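BF1531-like N-terminal domain-containing protein (Bacteroides fragilis, PDB 3SLR) is of unknown function but binds magnesium through a phosphatase-like domain and may hydrolyse ester bonds. Local coordinates at residues K223-D228 with S330-D335; T259-W264 with D362-L367; I273-C278 with D301-F306; N316-Q321 with E346-V351. All coordinates share one frame; numbering follows the deposited sequence.

Interaction 1 of 4, residues K223-D228 with S330-D335; sequences KCLILD and SMVFLD. With MG (magnesium ion), chain B; MG (magnesium ion), chain C.
I226 and F333 meet on one face of a parallel strand pair, where the isoleucine methyl CG2 lies 3.7 Å from ring atom CD1 of F333. CG1 of I226 sits beside the backbone N (chi1 -57°) and runs back along the strand, its terminal CD1 reaching SE of selenomethionine M331 at 4.1 Å. On the reverse face L225 and L334 approach at a slant, CD1 to CD1 at 3.6 Å; the same methyl of L334 also touches CD2 of L227 alongside it. Between these layers the backbones are stitched by alternating bonds, the shortest from I226 N to V332 O at 2.7 Å. The series ends with D228 N to L334 O, where the carboxylates of D228 and D335 follow. The D228 carboxylate spans two magnesium ions, OD2 at 2.2 Å from one, which D230 O and D336 OD1 also bind, and OD1 at 2.4 Å from the other; OD2 is also hydrogen-bonded to T232 OG1. D335 OD1 accepts a bond from a water on the first ion, at 2.5 Å, while its OD2 pairs with K313. An aspartate on magnesium past one strand and an aspartate pair past its parallel neighbour characterise the HAD-type phosphatase fold.

Interaction 2 of 4, residues T259-W264 with D362-L367; sequences TEFQEW and DYLEYL
This is an apolar helix-to-helix contact, with L364 and L367 of helix 363-368 set against F261 and W264 of helix 255-270 on one flank of the phosphatase-like domain. The helix segments run at 36° to each other with axes 10.5 Å apart, a wide spacing spanned by aromatic and leucine side chains. Methyl CD1 of L364 sits over one face of the W264 indole, 3.4 Å from CG, and makes a CH-pi contact with the five-membered ring, 3.6 Å from its centroid. The same methyl lies near the plane of the F261 ring, at its edge, 4.1 Å from F261 CD1, and so touches both aromatics. In this Rossmann-like HAD fold helix 255-270 packs on the parallel sheet, and F261 and L367 both also touch L334 of strand 331-334; helix 363-368 thus shares the same apolar layer. L367 brings its own CD1 to F261 CE1 at 3.6 Å and to W264 CZ3 at 3.9 Å. Both aromatic side chains leave the helix with CG anti to the backbone N (chi1 176° for F261, -177° for W264), which carries their rings toward the leucines. The second methyl of L364, CD2, lies 4.0 Å from E260 O.

Interaction 3 of 4, residues I273-C278 with D301-F306; sequences IIIAVC and DDIAVF
V277 lies over one face of the F306 ring, its CB 4.1 Å from the ring centroid and only 7° off the normal, a CH-pi contact. The two residues are paired neighbours on parallel strands of a beta-alpha-beta unit, in which helix 283-292 links strand 274-280 to the edge strand 305-309 of the Rossmann-like sheet. F306 leaves its strand with CG anti to the backbone N (chi1 -161°), pointing the same way as the valine; F290 of the linking helix meets its ring edge-to-face. Methyl CG1 of V277 lies 4.0 Å from F306 CE1, while the second methyl, CG2, touches CG2 of I303 at 3.9 Å, and I303 in turn reaches I275 with its CD1. Two backbone bonds join the segments: V277 N to V305 O at 2.9 Å, and A304 N to I275 O at 2.8 Å. At the beginning of the pairing a water bridges the two segments, accepting from I275 N and donating to D302 O. Beside it the packing is tight, with I274 CG2 just 3.4 Å from A304 CB.

Interaction 4 of 4, residues N316-Q321 with E346-V351; sequences NIRTIQ and EHVPGV
Helix 313-324 of the HAD-like domain packs here against the end of helix 338-347 and the type II beta turn from V348 to V351 that follows it. In the conformer modelled here, R318 reaches over with its chain extended from CG to NE and gives a hydrogen bond from NH2 to H347 O, 3.1 Å long and bent to 137° at the hydrogen. The donor stands well above the carbonyl plane of H347, and the oxygen lies at the guanidinium edge, tilted from its plane. Methyl CG2 of V348 sits over one guanidinium face, 4.4 Å from NH2. Deeper in, I317 turns CG2 toward the turn, with V351 CG2 at 4.4 Å and V348 CG1 at a similar reach; F328 touches all three of these apolar residues. NH1 of R318 forms a salt bridge with D315 on its own helix, so in this conformer the guanidinium is divided between a carboxylate and the carbonyl of H347; the bent, off-plane geometry implies that the carbonyl is probably the looser of the two partners.

Overall arrangement
From the N terminus, the chain first passes through a separate five-stranded parallel domain before strand 224-227 opens interaction 1, which closes about a hundred residues later at 330-335. Interaction 3 lies wholly within that span and ties the edge strand 305-309 to strand 274-280, itself the neighbour of 224-227, so both contacts build one sheet. Interaction 2 opens at 259-264 and closes last, at 362-367; it crosses interaction 1 and encloses interactions 3 and 4. Interaction 4, which starts after 3 has closed, also crosses 1. It sets helix 313-324 against the segment 346-351 beside I226, M331 and F333, whereas interaction 2 packs beside L225 and L334 on the reverse face.

Interaction 1 of 4, residues K223-D228 with S330-D335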
loop_
_atom_site.group_PDB
_atom_site.type_symbol
_atom_site.label_atom_id
_atom_site.label_comp_id
_atom_site.label_asym_id
_atom_site.label_seq_id
_atom_site.Cartn_x
_atom_site.Cartn_y
_atom_site.Cartn_z
ATOM N N LYS A 223 2.996 9.064 -10.231
ATOM C CA LYS A 223 2.082 9.710 -11.158
ATOM C C LYS A 223 2.089 9.038 -12.524
ATOM O O LYS A 223 1.244 9.335 -13.368
ATOM C CB LYS A 223 2.469 11.182 -11.330
ATOM C CG LYS A 223 2.199 12.036 -10.101
ATOM C CD LYS A 223 2.674 13.464 -10.333
ATOM C CE LYS A 223 3.831 13.783 -9.419
ATOM N NZ LYS A 223 3.528 13.460 -8.004
ATOM N N CYS A 224 3.045 8.140 -12.738
ATOM C CA CYS A 224 3.278 7.588 -14.068
ATOM C C CYS A 224 3.830 6.170 -14.017
ATOM O O CYS A 224 4.716 5.869 -13.217
ATOM C CB CYS A 224 4.245 8.498 -14.840
ATOM S SG CYS A 224 4.859 7.849 -16.416
ATOM N N LEU A 225 3.286 5.311 -14.878
ATOM C CA LEU A 225 3.756 3.940 -15.045
ATOM C C LEU A 225 4.298 3.766 -16.472
ATOM O O LEU A 225 3.595 4.040 -17.440
ATOM C CB LEU A 225 2.607 2.951 -14.793
ATOM C CG LEU A 225 2.919 1.471 -15.041
ATOM C CD1 LEU A 225 4.007 0.991 -14.090
ATOM C CD2 LEU A 225 1.677 0.577 -14.911
ATOM N N ILE A 226 5.556 3.332 -16.584
ATOM C CA ILE A 226 6.202 3.098 -17.875
ATOM C C ILE A 226 6.325 1.603 -18.091
ATOM O O ILE A 226 6.853 0.890 -17.238
ATOM C CB ILE A 226 7.616 3.712 -17.920
ATOM C CG1 ILE A 226 7.545 5.199 -17.615
ATOM C CG2 ILE A 226 8.282 3.454 -19.289
ATOM C CD1 ILE A 226 8.910 5.808 -17.287
ATOM N N LEU A 227 5.837 1.134 -19.237
ATOM C CA LEU A 227 5.753 -0.296 -19.512
ATOM C C LEU A 227 6.646 -0.742 -20.661
ATOM O O LEU A 227 6.637 -0.149 -21.729
ATOM C CB LEU A 227 4.314 -0.667 -19.872
ATOM C CG LEU A 227 3.269 -0.388 -18.791
ATOM C CD1 LEU A 227 1.862 -0.394 -19.387
ATOM C CD2 LEU A 227 3.398 -1.390 -17.646
ATOM N N ASP A 228 7.393 -1.812 -20.443
ATOM C CA ASP A 228 7.952 -2.559 -21.554
ATOM C C ASP A 228 6.784 -3.312 -22.224
ATOM O O ASP A 228 5.711 -3.425 -21.643
ATOM C CB ASP A 228 9.018 -3.519 -21.030
ATOM C CG ASP A 228 9.510 -4.472 -22.089
ATOM O OD1 ASP A 228 10.114 -3.997 -23.075
ATOM O OD2 ASP A 228 9.293 -5.689 -21.926
ATOM N N SER A 330 8.572 10.301 -9.539
ATOM C CA SER A 330 7.140 10.035 -9.587
ATOM C C SER A 330 6.837 8.916 -10.579
ATOM O O SER A 330 5.672 8.666 -10.901
ATOM C CB SER A 330 6.349 11.293 -9.951
ATOM O OG SER A 330 6.390 11.549 -11.348
HETATM N N MSE A 331 7.889 8.248 -11.057
HETATM C CA MSE A 331 7.745 7.233 -12.115
HETATM C C MSE A 331 8.027 5.817 -11.653
HETATM O O MSE A 331 8.904 5.586 -10.815
HETATM C CB MSE A 331 8.679 7.552 -13.283
HETATM C CG MSE A 331 8.303 8.793 -14.028
HETATM SE SE MSE A 331 9.663 9.311 -15.343
HETATM C CE MSE A 331 8.448 10.384 -16.412
ATOM N N VAL A 332 7.276 4.876 -12.227
ATOM C CA VAL A 332 7.479 3.450 -12.015
ATOM C C VAL A 332 7.741 2.811 -13.380
ATOM O O VAL A 332 7.025 3.073 -14.327
ATOM C CB VAL A 332 6.228 2.796 -11.410
ATOM C CG1 VAL A 332 6.432 1.301 -11.243
ATOM C CG2 VAL A 332 5.886 3.425 -10.075
ATOM N N PHE A 333 8.776 1.987 -13.475
ATOM C CA PHE A 333 9.121 1.319 -14.727
ATOM C C PHE A 333 9.065 -0.197 -14.569
ATOM O O PHE A 333 9.745 -0.755 -13.703
ATOM C CB PHE A 333 10.524 1.767 -15.168
ATOM C CG PHE A 333 11.087 0.994 -16.344
ATOM C CD1 PHE A 333 10.426 0.969 -17.562
ATOM C CD2 PHE A 333 12.308 0.336 -16.229
ATOM C CE1 PHE A 333 10.959 0.279 -18.645
ATOM C CE2 PHE A 333 12.844 -0.355 -17.307
ATOM C CZ PHE A 333 12.173 -0.385 -18.509
ATOM N N LEU A 334 8.252 -0.845 -15.404
ATOM C CA LEU A 334 8.093 -2.304 -15.397
ATOM C C LEU A 334 8.667 -2.953 -16.654
ATOM O O LEU A 334 8.246 -2.645 -17.771
ATOM C CB LEU A 334 6.618 -2.679 -15.263
ATOM C CG LEU A 334 5.924 -2.206 -13.980
ATOM C CD1 LEU A 334 4.447 -2.611 -14.020
ATOM C CD2 LEU A 334 6.600 -2.788 -12.760
ATOM N N ASP A 335 9.615 -3.867 -16.458
ATOM C CA ASP A 335 10.293 -4.546 -17.559
ATOM C C ASP A 335 10.697 -5.951 -17.101
ATOM O O ASP A 335 11.238 -6.125 -16.015
ATOM C CB ASP A 335 11.523 -3.722 -17.991
ATOM C CG ASP A 335 12.071 -4.143 -19.344
ATOM O OD1 ASP A 335 12.181 -5.367 -19.591
ATOM O OD2 ASP A 335 12.404 -3.246 -20.158
HETATM MG MG MG B . 10.534 -7.453 -22.463
HETATM MG MG MG C . 10.639 -5.114 -25.170
HETATM O O HOH W 1 12.496 -6.208 -21.967
HETATM O O HOH W 2 11.807 -9.540 -22.749
HETATM O O HOH W 3 11.434 -7.074 -24.431
HETATM O O HOH W 4 11.368 -6.179 -27.052
HETATM O O HOH W 5 12.358 -3.827 -24.702
#

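Interaction 2 of 4, residues T259-W264 with D362-L367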
loop_
_atom_site.group_PDB
_atom_site.type_symbol
_atom_site.label_atom_id
_atom_site.label_comp_id
_atom_site.label_asym_id
_atom_site.label_seq_id
_atom_site.Cartn_x
_atom_site.Cartn_y
_atom_site.Cartn_z
ATOM N N THR A 259 -3.762 -10.632 -19.686
ATOM C CA THR A 259 -5.053 -9.946 -19.744
ATOM C C THR A 259 -5.381 -9.297 -18.396
ATOM O O THR A 259 -5.769 -8.125 -18.338
ATOM C CB THR A 259 -6.200 -10.926 -20.123
ATOM O OG1 THR A 259 -6.108 -11.231 -21.513
ATOM C CG2 THR A 259 -7.566 -10.301 -19.855
ATOM N N GLU A 260 -5.241 -10.067 -17.322
ATOM C CA GLU A 260 -5.570 -9.567 -15.986
ATOM C C GLU A 260 -4.599 -8.481 -15.522
ATOM O O GLU A 260 -4.988 -7.552 -14.820
ATOM C CB GLU A 260 -5.681 -10.725 -14.990
ATOM C CG GLU A 260 -6.804 -11.688 -15.393
ATOM C CD GLU A 260 -6.946 -12.900 -14.496
ATOM O OE1 GLU A 260 -6.092 -13.115 -13.612
ATOM O OE2 GLU A 260 -7.925 -13.655 -14.702
ATOM N N PHE A 261 -3.335 -8.607 -15.915
ATOM C CA PHE A 261 -2.344 -7.565 -15.666
ATOM C C PHE A 261 -2.667 -6.277 -16.428
ATOM O O PHE A 261 -2.555 -5.178 -15.875
ATOM C CB PHE A 261 -0.932 -8.065 -16.008
ATOM C CG PHE A 261 0.140 -7.005 -15.870
ATOM C CD1 PHE A 261 0.296 -6.308 -14.681
ATOM C CD2 PHE A 261 0.996 -6.728 -16.917
ATOM C CE1 PHE A 261 1.280 -5.342 -14.550
ATOM C CE2 PHE A 261 1.980 -5.754 -16.798
ATOM C CZ PHE A 261 2.122 -5.064 -15.611
ATOM N N GLN A 262 -3.065 -6.400 -17.694
ATOM C CA GLN A 262 -3.475 -5.219 -18.463
ATOM C C GLN A 262 -4.704 -4.564 -17.844
ATOM O O GLN A 262 -4.846 -3.352 -17.890
ATOM C CB GLN A 262 -3.771 -5.568 -19.920
ATOM C CG GLN A 262 -2.539 -5.796 -20.761
ATOM C CD GLN A 262 -2.864 -5.892 -22.237
ATOM O OE1 GLN A 262 -3.818 -5.270 -22.722
ATOM N NE2 GLN A 262 -2.062 -6.657 -22.961
ATOM N N GLU A 263 -5.592 -5.368 -17.255
ATOM C CA GLU A 263 -6.774 -4.813 -16.592
ATOM C C GLU A 263 -6.405 -3.955 -15.371
ATOM O O GLU A 263 -7.076 -2.973 -15.065
ATOM C CB GLU A 263 -7.744 -5.938 -16.201
ATOM C CG GLU A 263 -8.386 -6.576 -17.418
ATOM C CD GLU A 263 -9.112 -7.878 -17.112
ATOM O OE1 GLU A 263 -8.953 -8.418 -15.991
ATOM O OE2 GLU A 263 -9.830 -8.369 -18.015
ATOM N N TRP A 264 -5.351 -4.353 -14.669
ATOM C CA TRP A 264 -4.819 -3.572 -13.558
ATOM C C TRP A 264 -4.269 -2.240 -14.087
ATOM O O TRP A 264 -4.510 -1.183 -13.509
ATOM C CB TRP A 264 -3.718 -4.380 -12.860
ATOM C CG TRP A 264 -3.101 -3.733 -11.640
ATOM C CD1 TRP A 264 -3.648 -3.655 -10.388
ATOM C CD2 TRP A 264 -1.816 -3.110 -11.555
ATOM N NE1 TRP A 264 -2.784 -3.010 -9.536
ATOM C CE2 TRP A 264 -1.654 -2.665 -10.224
ATOM C CE3 TRP A 264 -0.788 -2.878 -12.476
ATOM C CZ2 TRP A 264 -0.503 -2.010 -9.789
ATOM C CZ3 TRP A 264 0.357 -2.224 -12.039
ATOM C CH2 TRP A 264 0.488 -1.795 -10.708
ATOM N N ASP A 362 2.830 -14.389 -11.774
ATOM C CA ASP A 362 3.125 -13.901 -10.431
ATOM C C ASP A 362 3.342 -12.388 -10.380
ATOM O O ASP A 362 3.568 -11.845 -9.305
ATOM C CB ASP A 362 4.385 -14.591 -9.883
ATOM C CG ASP A 362 4.166 -16.066 -9.588
ATOM O OD1 ASP A 362 3.001 -16.466 -9.383
ATOM O OD2 ASP A 362 5.163 -16.821 -9.549
ATOM N N TYR A 363 3.323 -11.722 -11.536
ATOM C CA TYR A 363 3.589 -10.281 -11.584
ATOM C C TYR A 363 2.658 -9.506 -10.657
ATOM O O TYR A 363 3.091 -8.690 -9.851
ATOM C CB TYR A 363 3.373 -9.717 -12.991
ATOM C CG TYR A 363 4.430 -10.028 -14.028
ATOM C CD1 TYR A 363 5.587 -10.718 -13.701
ATOM C CD2 TYR A 363 4.257 -9.614 -15.350
ATOM C CE1 TYR A 363 6.548 -10.993 -14.674
ATOM C CE2 TYR A 363 5.199 -9.889 -16.322
ATOM C CZ TYR A 363 6.344 -10.574 -15.979
ATOM O OH TYR A 363 7.285 -10.836 -16.952
ATOM N N LEU A 364 1.365 -9.744 -10.802
ATOM C CA LEU A 364 0.406 -8.863 -10.160
ATOM C C LEU A 364 0.453 -9.020 -8.643
ATOM O O LEU A 364 0.507 -8.027 -7.909
ATOM C CB LEU A 364 -0.995 -9.100 -10.719
ATOM C CG LEU A 364 -2.010 -7.979 -10.510
ATOM C CD1 LEU A 364 -1.450 -6.641 -11.003
ATOM C CD2 LEU A 364 -3.316 -8.317 -11.227
ATOM N N GLU A 365 0.453 -10.260 -8.163
ATOM C CA GLU A 365 0.512 -10.483 -6.721
ATOM C C GLU A 365 1.782 -9.872 -6.133
ATOM O O GLU A 365 1.768 -9.345 -5.020
ATOM C CB GLU A 365 0.421 -11.972 -6.388
ATOM C CG GLU A 365 -0.990 -12.572 -6.542
ATOM C CD GLU A 365 -1.940 -12.147 -5.418
ATOM O OE1 GLU A 365 -1.466 -11.698 -4.345
ATOM O OE2 GLU A 365 -3.167 -12.247 -5.613
ATOM N N TYR A 366 2.878 -9.929 -6.886
ATOM C CA TYR A 366 4.109 -9.275 -6.456
ATOM C C TYR A 366 3.948 -7.748 -6.384
ATOM O O TYR A 366 4.316 -7.127 -5.392
ATOM C CB TYR A 366 5.291 -9.644 -7.361
ATOM C CG TYR A 366 6.472 -8.741 -7.134
ATOM C CD1 TYR A 366 7.230 -8.843 -5.978
ATOM C CD2 TYR A 366 6.810 -7.761 -8.068
ATOM C CE1 TYR A 366 8.317 -7.994 -5.746
ATOM C CE2 TYR A 366 7.891 -6.920 -7.847
ATOM C CZ TYR A 366 8.635 -7.045 -6.692
ATOM O OH TYR A 366 9.704 -6.194 -6.485
ATOM N N LEU A 367 3.380 -7.152 -7.428
ATOM C CA LEU A 367 3.160 -5.711 -7.440
ATOM C C LEU A 367 2.274 -5.276 -6.271
ATOM O O LEU A 367 2.459 -4.196 -5.702
ATOM C CB LEU A 367 2.579 -5.254 -8.775
ATOM C CG LEU A 367 3.511 -5.425 -9.974
ATOM C CD1 LEU A 367 2.763 -5.143 -11.273
ATOM C CD2 LEU A 367 4.755 -4.516 -9.847
#

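Interaction 3 of 4, residues I273-C278 with D301-F306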
loop_
_atom_site.group_PDB
_atom_site.type_symbol
_atom_site.label_atom_id
_atom_site.label_comp_id
_atom_site.label_asym_id
_atom_site.label_seq_id
_atom_site.Cartn_x
_atom_site.Cartn_y
_atom_site.Cartn_z
ATOM N N ILE A 273 -3.440 7.940 -13.577
ATOM C CA ILE A 273 -2.030 7.600 -13.725
ATOM C C ILE A 273 -1.654 7.681 -15.203
ATOM O O ILE A 273 -2.351 7.135 -16.064
ATOM C CB ILE A 273 -1.704 6.208 -13.155
ATOM C CG1 ILE A 273 -2.013 6.162 -11.650
ATOM C CG2 ILE A 273 -0.238 5.831 -13.443
ATOM C CD1 ILE A 273 -1.284 7.250 -10.799
ATOM N N ILE A 274 -0.575 8.395 -15.512
ATOM C CA ILE A 274 -0.129 8.507 -16.901
ATOM C C ILE A 274 0.576 7.229 -17.308
ATOM O O ILE A 274 1.480 6.781 -16.608
ATOM C CB ILE A 274 0.856 9.687 -17.069
ATOM C CG1 ILE A 274 0.214 10.973 -16.559
ATOM C CG2 ILE A 274 1.279 9.829 -18.527
ATOM C CD1 ILE A 274 1.192 12.154 -16.487
ATOM N N ILE A 275 0.146 6.620 -18.412
ATOM C CA ILE A 275 0.815 5.422 -18.912
ATOM C C ILE A 275 1.725 5.735 -20.092
ATOM O O ILE A 275 1.328 6.424 -21.029
ATOM C CB ILE A 275 -0.186 4.337 -19.354
ATOM C CG1 ILE A 275 -1.319 4.200 -18.332
ATOM C CG2 ILE A 275 0.543 3.005 -19.557
ATOM C CD1 ILE A 275 -0.871 3.731 -16.954
ATOM N N ALA A 276 2.948 5.214 -20.050
ATOM C CA ALA A 276 3.878 5.392 -21.149
ATOM C C ALA A 276 4.449 4.039 -21.548
ATOM O O ALA A 276 4.497 3.124 -20.729
ATOM C CB ALA A 276 5.007 6.339 -20.737
ATOM N N VAL A 277 4.881 3.916 -22.801
ATOM C CA VAL A 277 5.553 2.705 -23.252
ATOM C C VAL A 277 7.022 3.009 -23.535
ATOM O O VAL A 277 7.356 4.078 -24.056
ATOM C CB VAL A 277 4.849 2.097 -24.511
ATOM C CG1 VAL A 277 5.749 1.075 -25.202
ATOM C CG2 VAL A 277 3.513 1.459 -24.122
ATOM N N CYS A 278 7.897 2.079 -23.164
ATOM C CA CYS A 278 9.321 2.186 -23.459
ATOM C C CYS A 278 9.835 0.810 -23.854
ATOM O O CYS A 278 10.022 -0.065 -23.011
ATOM C CB CYS A 278 10.106 2.724 -22.250
ATOM S SG CYS A 278 11.869 3.075 -22.629
ATOM N N ASP A 301 -5.098 4.785 -27.121
ATOM C CA ASP A 301 -5.556 6.003 -26.445
ATOM C C ASP A 301 -5.383 5.944 -24.930
ATOM O O ASP A 301 -5.670 6.911 -24.223
ATOM C CB ASP A 301 -7.001 6.353 -26.809
ATOM C CG ASP A 301 -7.990 5.286 -26.388
ATOM O OD1 ASP A 301 -7.668 4.479 -25.487
ATOM O OD2 ASP A 301 -9.104 5.261 -26.957
ATOM N N ASP A 302 -4.917 4.805 -24.431
ATOM C CA ASP A 302 -4.593 4.686 -23.011
ATOM C C ASP A 302 -3.141 5.081 -22.765
ATOM O O ASP A 302 -2.726 5.257 -21.625
ATOM C CB ASP A 302 -4.822 3.257 -22.520
ATOM C CG ASP A 302 -6.283 2.867 -22.523
ATOM O OD1 ASP A 302 -7.131 3.712 -22.165
ATOM O OD2 ASP A 302 -6.584 1.712 -22.897
ATOM N N ILE A 303 -2.370 5.217 -23.840
ATOM C CA ILE A 303 -0.940 5.460 -23.713
ATOM C C ILE A 303 -0.601 6.917 -24.034
ATOM O O ILE A 303 -0.760 7.368 -25.173
ATOM C CB ILE A 303 -0.132 4.525 -24.636
ATOM C CG1 ILE A 303 -0.567 3.058 -24.471
ATOM C CG2 ILE A 303 1.349 4.690 -24.384
ATOM C CD1 ILE A 303 -0.240 2.463 -23.120
ATOM N N ALA A 304 -0.126 7.649 -23.029
ATOM C CA ALA A 304 0.175 9.076 -23.187
ATOM C C ALA A 304 1.418 9.357 -24.032
ATOM O O ALA A 304 1.432 10.290 -24.832
ATOM C CB ALA A 304 0.312 9.738 -21.822
ATOM N N VAL A 305 2.462 8.560 -23.840
ATOM C CA VAL A 305 3.695 8.714 -24.598
ATOM C C VAL A 305 4.157 7.334 -24.996
ATOM O O VAL A 305 4.318 6.469 -24.140
ATOM C CB VAL A 305 4.812 9.365 -23.752
ATOM C CG1 VAL A 305 6.013 9.685 -24.621
ATOM C CG2 VAL A 305 4.292 10.622 -23.064
ATOM N N PHE A 306 4.356 7.124 -26.295
ATOM C CA PHE A 306 4.698 5.804 -26.809
ATOM C C PHE A 306 6.083 5.852 -27.438
ATOM O O PHE A 306 6.273 6.436 -28.510
ATOM C CB PHE A 306 3.639 5.362 -27.830
ATOM C CG PHE A 306 3.603 3.872 -28.091
ATOM C CD1 PHE A 306 4.662 3.231 -28.710
ATOM C CD2 PHE A 306 2.492 3.121 -27.738
ATOM C CE1 PHE A 306 4.624 1.862 -28.956
ATOM C CE2 PHE A 306 2.445 1.749 -27.984
ATOM C CZ PHE A 306 3.515 1.121 -28.585
HETATM O O HOH W 6 -2.014 7.513 -20.212
#

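Interaction 4 of 4, residues N316-Q321 with E346-V351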
loop_
_atom_site.group_PDB
_atom_site.type_symbol
_atom_site.label_atom_id
_atom_site.label_comp_id
_atom_site.label_asym_id
_atom_site.label_seq_id
_atom_site.Cartn_x
_atom_site.Cartn_y
_atom_site.Cartn_z
ATOM N N ASN A 316 15.586 6.982 -23.364
ATOM C CA ASN A 316 14.167 7.032 -23.695
ATOM C C ASN A 316 13.306 7.503 -22.527
ATOM O O ASN A 316 12.364 8.276 -22.712
ATOM C CB ASN A 316 13.688 5.680 -24.237
ATOM C CG ASN A 316 14.139 5.435 -25.672
ATOM O OD1 ASN A 316 14.413 6.380 -26.414
ATOM N ND2 ASN A 316 14.218 4.164 -26.067
ATOM N N ILE A 317 13.636 7.060 -21.323
ATOM C CA ILE A 317 12.903 7.518 -20.144
ATOM C C ILE A 317 13.112 9.016 -19.873
ATOM O O ILE A 317 12.190 9.712 -19.443
ATOM C CB ILE A 317 13.201 6.654 -18.917
ATOM C CG1 ILE A 317 12.604 5.257 -19.134
ATOM C CG2 ILE A 317 12.624 7.300 -17.643
ATOM C CD1 ILE A 317 13.011 4.241 -18.086
ATOM N N ARG A 318 14.312 9.516 -20.139
ATOM C CA ARG A 318 14.526 10.956 -20.052
ATOM C C ARG A 318 13.615 11.679 -21.038
ATOM O O ARG A 318 13.005 12.694 -20.701
ATOM C CB ARG A 318 15.997 11.309 -20.269
ATOM C CG ARG A 318 16.913 10.655 -19.245
ATOM C CD ARG A 318 18.363 11.106 -19.384
ATOM N NE ARG A 318 19.227 10.259 -18.569
ATOM C CZ ARG A 318 19.921 9.228 -19.035
ATOM N NH1 ARG A 318 19.877 8.923 -20.321
ATOM N NH2 ARG A 318 20.673 8.510 -18.215
ATOM N N THR A 319 13.492 11.133 -22.246
ATOM C CA THR A 319 12.619 11.718 -23.255
ATOM C C THR A 319 11.181 11.768 -22.746
ATOM O O THR A 319 10.508 12.798 -22.827
ATOM C CB THR A 319 12.701 10.944 -24.587
ATOM O OG1 THR A 319 14.021 11.083 -25.127
ATOM C CG2 THR A 319 11.692 11.488 -25.584
ATOM N N ILE A 320 10.719 10.647 -22.202
ATOM C CA ILE A 320 9.391 10.578 -21.617
ATOM C C ILE A 320 9.212 11.600 -20.482
ATOM O O ILE A 320 8.222 12.335 -20.452
ATOM C CB ILE A 320 9.097 9.156 -21.108
ATOM C CG1 ILE A 320 8.949 8.204 -22.300
ATOM C CG2 ILE A 320 7.838 9.167 -20.245
ATOM C CD1 ILE A 320 9.028 6.743 -21.936
ATOM N N GLN A 321 10.171 11.647 -19.564
ATOM C CA GLN A 321 10.110 12.568 -18.427
ATOM C C GLN A 321 10.002 14.010 -18.905
ATOM O O GLN A 321 9.217 14.800 -18.377
ATOM C CB GLN A 321 11.343 12.394 -17.535
ATOM C CG GLN A 321 11.332 13.199 -16.239
ATOM C CD GLN A 321 11.800 14.643 -16.412
ATOM O OE1 GLN A 321 12.534 14.972 -17.344
ATOM N NE2 GLN A 321 11.359 15.510 -15.513
ATOM N N GLU A 346 20.394 2.154 -12.450
ATOM C CA GLU A 346 21.692 2.796 -12.276
ATOM C C GLU A 346 21.743 4.153 -12.954
ATOM O O GLU A 346 22.339 5.091 -12.428
ATOM C CB GLU A 346 22.813 1.935 -12.854
ATOM C CG GLU A 346 22.869 0.511 -12.347
ATOM C CD GLU A 346 23.952 -0.290 -13.047
ATOM O OE1 GLU A 346 24.966 0.319 -13.459
ATOM O OE2 GLU A 346 23.781 -1.521 -13.194
ATOM N N HIS A 347 21.126 4.257 -14.125
ATOM C CA HIS A 347 21.314 5.437 -14.962
ATOM C C HIS A 347 20.238 6.503 -14.808
ATOM O O HIS A 347 20.434 7.645 -15.209
ATOM C CB HIS A 347 21.499 5.035 -16.429
ATOM C CG HIS A 347 22.801 4.346 -16.685
ATOM N ND1 HIS A 347 22.887 3.019 -17.040
ATOM C CD2 HIS A 347 24.077 4.794 -16.594
ATOM C CE1 HIS A 347 24.158 2.683 -17.177
ATOM N NE2 HIS A 347 24.901 3.739 -16.907
ATOM N N VAL A 348 19.099 6.138 -14.233
ATOM C CA VAL A 348 18.071 7.138 -13.974
ATOM C C VAL A 348 17.625 7.058 -12.513
ATOM O O VAL A 348 16.538 6.565 -12.214
ATOM C CB VAL A 348 16.850 6.964 -14.895
ATOM C CG1 VAL A 348 16.043 8.252 -14.944
ATOM C CG2 VAL A 348 17.276 6.535 -16.299
ATOM N N PRO A 349 18.474 7.524 -11.583
ATOM C CA PRO A 349 18.089 7.456 -10.168
ATOM C C PRO A 349 16.749 8.134 -9.925
ATOM O O PRO A 349 16.456 9.146 -10.550
ATOM C CB PRO A 349 19.194 8.246 -9.463
ATOM C CG PRO A 349 20.370 8.136 -10.357
ATOM C CD PRO A 349 19.832 8.065 -11.770
ATOM N N GLY A 350 15.936 7.574 -9.033
ATOM C CA GLY A 350 14.649 8.179 -8.736
ATOM C C GLY A 350 13.503 7.358 -9.283
ATOM O O GLY A 350 12.454 7.235 -8.646
ATOM N N VAL A 351 13.689 6.808 -10.478
ATOM C CA VAL A 351 12.681 5.924 -11.046
ATOM C C VAL A 351 12.614 4.636 -10.233
ATOM O O VAL A 351 13.644 4.018 -9.934
ATOM C CB VAL A 351 12.959 5.621 -12.534
ATOM C CG1 VAL A 351 11.881 4.725 -13.105
ATOM C CG2 VAL A 351 13.032 6.913 -13.327
#